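Local structure of USG-1 protein homolog (Pseudomonas aeruginosa, 2HJS) at residues V9-A14 and A21-L26; Q47-A52 and L56-V61. The protein belongs to the aspartate-semialdehyde dehydrogenase family and probably acts as an NAD- or NADP-dependent oxidoreductase, though its actual reaction is not established. All blocks are in the same frame, centred on the assembly; numbering follows the deposited sequence.

Contact 1. Residues V9-A14 and A21-L26; sequences VAVVGA and ALVGLL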
ATOM      1  N   VAL A   9      26.998  25.898  13.915  1.00 55.07           N
ATOM      2  CA  VAL A   9      25.902  25.268  13.283  1.00 53.71           C
ATOM      3  C   VAL A   9      24.652  25.803  13.956  1.00 52.19           C
ATOM      4  O   VAL A   9      24.627  26.002  15.180  1.00 52.28           O
ATOM      5  CB  VAL A   9      26.041  23.737  13.417  1.00 53.92           C
ATOM      6  CG1 VAL A   9      24.817  23.040  12.916  1.00 51.04           C
ATOM      7  CG2 VAL A   9      27.292  23.259  12.668  1.00 54.37           C
ATOM      8  N   ALA A  10      23.649  26.091  13.142  1.00 50.08           N
ATOM      9  CA  ALA A  10      22.293  26.338  13.609  1.00 49.41           C
ATOM     10  C   ALA A  10      21.412  25.174  13.163  1.00 48.49           C
ATOM     11  O   ALA A  10      21.594  24.663  12.068  1.00 49.24           O
ATOM     12  CB  ALA A  10      21.764  27.628  13.018  1.00 48.51           C
ATOM     13  N   VAL A  11      20.471  24.759  14.009  1.00 48.35           N
ATOM     14  CA  VAL A  11      19.392  23.856  13.585  1.00 47.93           C
ATOM     15  C   VAL A  11      18.059  24.572  13.774  1.00 48.19           C
ATOM     16  O   VAL A  11      17.613  24.797  14.901  1.00 48.20           O
ATOM     17  CB  VAL A  11      19.393  22.488  14.321  1.00 48.05           C
ATOM     18  CG1 VAL A  11      18.192  21.610  13.885  1.00 46.31           C
ATOM     19  CG2 VAL A  11      20.722  21.750  14.091  1.00 46.81           C
ATOM     20  N   VAL A  12      17.452  24.922  12.644  1.00 47.88           N
ATOM     21  CA  VAL A  12      16.163  25.602  12.577  1.00 47.66           C
ATOM     22  C   VAL A  12      15.081  24.544  12.557  1.00 47.99           C
ATOM     23  O   VAL A  12      15.141  23.602  11.764  1.00 48.71           O
ATOM     24  CB  VAL A  12      16.125  26.527  11.341  1.00 47.34           C
ATOM     25  CG1 VAL A  12      14.786  27.215  11.215  1.00 48.01           C
ATOM     26  CG2 VAL A  12      17.240  27.598  11.470  1.00 45.75           C
ATOM     27  N   GLY A  13      14.132  24.660  13.481  1.00 48.09           N
ATOM     28  CA  GLY A  13      13.063  23.670  13.655  1.00 47.36           C
ATOM     29  C   GLY A  13      13.483  22.536  14.572  1.00 47.46           C
ATOM     30  O   GLY A  13      13.052  21.398  14.425  1.00 46.94           O
ATOM     31  N   ALA A  14      14.300  22.876  15.558  1.00 47.43           N
ATOM     32  CA  ALA A  14      14.986  21.907  16.390  1.00 47.39           C
ATOM     33  C   ALA A  14      14.023  21.093  17.236  1.00 47.49           C
ATOM     34  O   ALA A  14      14.352  19.988  17.635  1.00 47.71           O
ATOM     35  CB  ALA A  14      16.022  22.610  17.283  1.00 46.56           C
ATOM     36  N   ALA A  21      15.667  14.647  15.736  1.00 47.45           N
ATOM     37  CA  ALA A  21      16.476  13.503  15.303  1.00 47.07           C
ATOM     38  C   ALA A  21      17.805  14.025  14.776  1.00 46.58           C
ATOM     39  O   ALA A  21      18.844  13.442  15.024  1.00 47.96           O
ATOM     40  CB  ALA A  21      15.740  12.672  14.229  1.00 46.05           C
ATOM     41  N   LEU A  22      17.771  15.151  14.079  1.00 46.67           N
ATOM     42  CA  LEU A  22      18.963  15.677  13.454  1.00 47.28           C
ATOM     43  C   LEU A  22      19.960  16.147  14.517  1.00 47.58           C
ATOM     44  O   LEU A  22      21.161  15.910  14.385  1.00 47.78           O
ATOM     45  CB  LEU A  22      18.597  16.790  12.475  1.00 47.26           C
ATOM     46  CG  LEU A  22      19.688  17.221  11.492  1.00 47.71           C
ATOM     47  CD1 LEU A  22      19.033  17.834  10.283  1.00 46.92           C
ATOM     48  CD2 LEU A  22      20.722  18.200  12.114  1.00 45.00           C
ATOM     49  N   VAL A  23      19.464  16.778  15.585  1.00 47.34           N
ATOM     50  CA  VAL A  23      20.320  17.208  16.688  1.00 46.49           C
ATOM     51  C   VAL A  23      20.959  15.997  17.369  1.00 46.72           C
ATOM     52  O   VAL A  23      22.158  16.008  17.664  1.00 48.25           O
ATOM     53  CB  VAL A  23      19.556  18.095  17.702  1.00 46.36           C
ATOM     54  CG1 VAL A  23      20.390  18.329  18.956  1.00 45.23           C
ATOM     55  CG2 VAL A  23      19.161  19.438  17.038  1.00 43.92           C
ATOM     56  N   GLY A  24      20.179  14.955  17.623  1.00 46.61           N
ATOM     57  CA  GLY A  24      20.729  13.727  18.199  1.00 46.44           C
ATOM     58  C   GLY A  24      21.811  13.118  17.306  1.00 46.78           C
ATOM     59  O   GLY A  24      22.811  12.616  17.801  1.00 47.39           O
ATOM     60  N   LEU A  25      21.616  13.159  15.991  1.00 46.41           N
ATOM     61  CA  LEU A  25      22.625  12.656  15.061  1.00 46.67           C
ATOM     62  C   LEU A  25      23.920  13.466  15.019  1.00 47.14           C
ATOM     63  O   LEU A  25      24.991  12.889  14.814  1.00 46.98           O
ATOM     64  CB  LEU A  25      22.053  12.567  13.650  1.00 46.11           C
ATOM     65  CG  LEU A  25      21.037  11.448  13.449  1.00 47.58           C
ATOM     66  CD1 LEU A  25      20.380  11.634  12.092  1.00 44.86           C
ATOM     67  CD2 LEU A  25      21.674  10.057  13.590  1.00 44.94           C
ATOM     68  N   LEU A  26      23.820  14.790  15.181  1.00 46.48           N
ATOM     69  CA  LEU A  26      24.995  15.622  15.296  1.00 47.63           C
ATOM     70  C   LEU A  26      25.849  15.165  16.470  1.00 47.73           C
ATOM     71  O   LEU A  26      27.067  15.175  16.384  1.00 47.92           O
ATOM     72  CB  LEU A  26      24.639  17.114  15.451  1.00 47.43           C
ATOM     73  CG  LEU A  26      23.922  17.741  14.251  1.00 48.62           C
ATOM     74  CD1 LEU A  26      23.596  19.205  14.561  1.00 48.30           C
ATOM     75  CD2 LEU A  26      24.734  17.575  12.955  1.00 45.54           C
TER
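Val-11 meets three side chains of helix 21-26, Leu-22, Val-23 and Leu-26, with its two methyls. The setting is the first beta-alpha-beta unit of the Rossmann-type NAD-binding domain: strand 9-12 leads through the glycine-containing turn at Gly-13 into helix 17-28, which packs back over the sheet before the chain enters strand 36-40. Helix and strand segments run nearly antiparallel, at 156°, with their axes 9.9 Å apart, and the side chains that meet across this gap are all aliphatic.

CG1 of Val-11 meets CG2 of Val-23 at 3.9 Å. A chi1 of 177° sends that methyl trans to the amide nitrogen and leaves CG2 to touch CD1 of Leu-26 at 3.9 Å and CD2 of Leu-22 at 4.1 Å. The Val-11 and Leu-26 side chains lie alongside each other, pointing opposite ways. Two residues earlier on the same face of the strand, Val-9 offers its CG1 to that same leucine.

Further out, Phe-73 of the neighbouring strand 71-74 touches Val-9, Leu-22 and Leu-26, while Leu-36 and Leu-38 of strand 36-40 pack against the valines, Leu-36 on Val-9 and Val-11, Leu-38 on Val-23. Behind the helix, Leu-25 packs on Arg-319 and Ala-323 of helix 317-336. Gly-13 has a positive phi of 87°, a conformation that favours glycine, as the chain leaves the strand. Just past that turn, CB of Ala-14 lies 4.5 Å from CG2 of Val-23.

Contact 2. Residues Q47-A52 and L56-V61; sequences QRMGFA and LRVGDV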
ATOM      1  N   GLN A  47      12.090  26.699  25.312  1.00 70.90           N
ATOM      2  CA  GLN A  47      12.206  25.365  25.894  1.00 70.43           C
ATOM      3  C   GLN A  47      13.618  24.789  25.706  1.00 69.34           C
ATOM      4  O   GLN A  47      14.391  25.265  24.871  1.00 69.05           O
ATOM      5  CB  GLN A  47      11.101  24.435  25.387  1.00 70.38           C
ATOM      6  CG  GLN A  47      11.354  23.790  24.044  1.00 71.39           C
ATOM      7  CD  GLN A  47      10.086  23.197  23.436  1.00 71.84           C
ATOM      8  OE1 GLN A  47       9.171  23.925  23.044  1.00 73.80           O
ATOM      9  NE2 GLN A  47      10.034  21.870  23.344  1.00 73.45           N
ATOM     10  N   ARG A  48      13.964  23.793  26.511  1.00 68.17           N
ATOM     11  CA  ARG A  48      15.328  23.264  26.517  1.00 67.23           C
ATOM     12  C   ARG A  48      15.410  21.879  25.868  1.00 66.36           C
ATOM     13  O   ARG A  48      14.438  21.125  25.867  1.00 65.76           O
ATOM     14  CB  ARG A  48      15.913  23.254  27.941  1.00 66.91           C
ATOM     15  CG  ARG A  48      15.949  24.637  28.616  1.00 67.30           C
ATOM     16  CD  ARG A  48      16.918  24.706  29.811  1.00 67.70           C
ATOM     17  NE  ARG A  48      18.312  24.954  29.411  1.00 68.48           N
ATOM     18  CZ  ARG A  48      18.892  26.156  29.338  1.00 69.48           C
ATOM     19  NH1 ARG A  48      18.215  27.264  29.635  1.00 69.55           N
ATOM     20  NH2 ARG A  48      20.164  26.257  28.959  1.00 69.11           N
HETATM   21  N   MSE A  49      16.569  21.565  25.299  1.00 65.63           N
HETATM   22  CA  MSE A  49      16.806  20.259  24.692  1.00 66.45           C
HETATM   23  C   MSE A  49      18.171  19.744  25.056  1.00 64.10           C
HETATM   24  O   MSE A  49      19.118  20.514  25.173  1.00 63.56           O
HETATM   25  CB  MSE A  49      16.705  20.328  23.169  1.00 65.46           C
HETATM   26  CG  MSE A  49      15.327  20.571  22.651  1.00 66.93           C
HETATM   27 SE   MSE A  49      15.346  20.612  20.698  1.00 73.87          SE
HETATM   28  CE  MSE A  49      16.072  18.811  20.311  1.00 67.90           C
ATOM     29  N   GLY A  50      18.264  18.429  25.201  1.00 62.91           N
ATOM     30  CA  GLY A  50      19.525  17.765  25.479  1.00 61.97           C
ATOM     31  C   GLY A  50      20.426  17.710  24.263  1.00 61.33           C
ATOM     32  O   GLY A  50      19.962  17.481  23.146  1.00 61.47           O
ATOM     33  N   PHE A  51      21.714  17.948  24.486  1.00 60.57           N
ATOM     34  CA  PHE A  51      22.746  17.763  23.471  1.00 59.96           C
ATOM     35  C   PHE A  51      24.080  17.465  24.140  1.00 59.94           C
ATOM     36  O   PHE A  51      24.577  18.264  24.975  1.00 59.94           O
ATOM     37  CB  PHE A  51      22.883  18.980  22.554  1.00 59.42           C
ATOM     38  CG  PHE A  51      23.994  18.846  21.542  1.00 59.08           C
ATOM     39  CD1 PHE A  51      23.799  18.112  20.360  1.00 57.42           C
ATOM     40  CD2 PHE A  51      25.251  19.416  21.783  1.00 57.50           C
ATOM     41  CE1 PHE A  51      24.828  17.970  19.416  1.00 56.38           C
ATOM     42  CE2 PHE A  51      26.284  19.277  20.859  1.00 58.82           C
ATOM     43  CZ  PHE A  51      26.069  18.549  19.658  1.00 57.97           C
ATOM     44  N   ALA A  52      24.663  16.321  23.777  1.00 59.59           N
ATOM     45  CA  ALA A  52      25.957  15.894  24.343  1.00 59.89           C
ATOM     46  C   ALA A  52      25.989  15.988  25.873  1.00 60.25           C
ATOM     47  O   ALA A  52      26.949  16.524  26.444  1.00 60.36           O
ATOM     48  CB  ALA A  52      27.112  16.696  23.720  1.00 59.40           C
ATOM     49  N   LEU A  56      20.467  22.746  26.272  1.00 54.81           N
ATOM     50  CA  LEU A  56      20.512  23.955  25.426  1.00 55.24           C
ATOM     51  C   LEU A  56      19.162  24.668  25.323  1.00 55.52           C
ATOM     52  O   LEU A  56      18.132  24.019  25.174  1.00 55.07           O
ATOM     53  CB  LEU A  56      20.966  23.578  24.003  1.00 55.38           C
ATOM     54  CG  LEU A  56      22.452  23.372  23.695  1.00 55.92           C
ATOM     55  CD1 LEU A  56      23.064  22.289  24.571  1.00 57.35           C
ATOM     56  CD2 LEU A  56      22.628  22.998  22.255  1.00 54.72           C
ATOM     57  N   ARG A  57      19.159  26.000  25.372  1.00 55.65           N
ATOM     58  CA  ARG A  57      17.910  26.751  25.187  1.00 56.34           C
ATOM     59  C   ARG A  57      17.566  26.891  23.695  1.00 55.04           C
ATOM     60  O   ARG A  57      18.426  27.256  22.896  1.00 55.51           O
ATOM     61  CB  ARG A  57      18.009  28.132  25.847  1.00 56.12           C
ATOM     62  CG  ARG A  57      16.673  28.871  25.966  1.00 57.91           C
ATOM     63  CD  ARG A  57      16.878  30.287  26.541  1.00 59.96           C
ATOM     64  NE  ARG A  57      15.670  31.119  26.416  1.00 67.90           N
ATOM     65  CZ  ARG A  57      15.277  31.755  25.301  1.00 70.04           C
ATOM     66  NH1 ARG A  57      15.993  31.677  24.171  1.00 70.32           N
ATOM     67  NH2 ARG A  57      14.156  32.479  25.316  1.00 70.84           N
ATOM     68  N   VAL A  58      16.323  26.598  23.316  1.00 53.76           N
ATOM     69  CA  VAL A  58      15.872  26.833  21.928  1.00 52.49           C
ATOM     70  C   VAL A  58      15.540  28.326  21.792  1.00 52.50           C
ATOM     71  O   VAL A  58      14.756  28.853  22.581  1.00 51.86           O
ATOM     72  CB  VAL A  58      14.634  25.976  21.561  1.00 52.35           C
ATOM     73  CG1 VAL A  58      14.137  26.309  20.164  1.00 51.64           C
ATOM     74  CG2 VAL A  58      14.953  24.476  21.672  1.00 50.27           C
ATOM     75  N   GLY A  59      16.153  28.993  20.811  1.00 52.25           N
ATOM     76  CA  GLY A  59      15.932  30.420  20.551  1.00 52.21           C
ATOM     77  C   GLY A  59      14.942  30.659  19.426  1.00 52.67           C
ATOM     78  O   GLY A  59      14.590  29.732  18.699  1.00 52.54           O
ATOM     79  N   ASP A  60      14.474  31.897  19.298  1.00 52.92           N
ATOM     80  CA  ASP A  60      13.492  32.268  18.280  1.00 53.60           C
ATOM     81  C   ASP A  60      14.236  32.505  16.974  1.00 53.25           C
ATOM     82  O   ASP A  60      15.110  33.358  16.917  1.00 52.47           O
ATOM     83  CB  ASP A  60      12.740  33.537  18.718  1.00 54.07           C
ATOM     84  CG  ASP A  60      11.605  33.946  17.758  1.00 56.56           C
ATOM     85  OD1 ASP A  60      11.464  33.409  16.626  1.00 58.56           O
ATOM     86  OD2 ASP A  60      10.831  34.846  18.154  1.00 59.96           O
ATOM     87  N   VAL A  61      13.895  31.741  15.934  1.00 53.13           N
ATOM     88  CA  VAL A  61      14.490  31.945  14.609  1.00 53.40           C
ATOM     89  C   VAL A  61      14.372  33.405  14.113  1.00 54.22           C
ATOM     90  O   VAL A  61      15.280  33.901  13.454  1.00 54.13           O
ATOM     91  CB  VAL A  61      13.973  30.927  13.553  1.00 53.35           C
ATOM     92  CG1 VAL A  61      12.477  31.110  13.267  1.00 52.87           C
ATOM     93  CG2 VAL A  61      14.797  31.009  12.271  1.00 52.43           C
TER
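Met-49 and Leu-56 form a hydrogen-bonded antiparallel pair and exchange two backbone bonds: Met-49 N gives to Leu-56 O at 2.9 Å, and Leu-56 N returns a straighter bond to Met-49 O at 2.8 Å. Leu-56 O also receives a CA-H...O contact from Arg-48 CA, at 3.2 Å. Beyond the intervening non-hydrogen-bonded pair Arg-48/Arg-57, Val-58 N reaches Gln-47 O at 2.8 Å.

These bonds zip up a beta hairpin whose outer strand, 48-51, ends the Rossmann sheet within this chain. The other edge of strand 54-60 pairs with strand 36-40, Gly-59 bonding through its backbone to Leu-38 and Ala-40. Past the end of the outer strand, Ala-52 N is taken by Asp-27 OD2 of helix 17-28.

On the face bearing Arg-48 and Arg-57, the Arg-48 chain bends at chi3 (83°) and lays one guanidinium face over the partner strand, NH2 3.7 Å from Arg-57 N. Its NE is hydrogen-bonded to Ser-55 OG. The two guanidinium planes are turned 70° apart. On the opposite face, selenomethionine Met-49 sets its SE 4.0 Å from Val-58 CG2. Nearer the hairpin's turn both methyls of Leu-56 press on CB of Phe-51, CD1 at 3.9 Å, while Phe-51 O is hydrogen-bonded to Ser-54 OG.

How the contacts relate
Contact 1 lies in the buried interior and is wholly aliphatic; contact 2, at the margin of the same Rossmann sheet, depends on main-chain hydrogen bonds and keeps its arginines exposed. One fastens a helix to a central strand, the other an edge strand to its neighbour, and strand 36-40 lies between strands 9-12 and 54-60. The two still meet, because the apolar face of the hairpin turns toward helix 17-28: Phe-51 CD1 packs against Val-23 CG1 at 3.7 Å, its ring also nearing Leu-26, and the Met-49 selenium approaches Ala-14. Side chains of 47-52 thus cover part of helix 17-28.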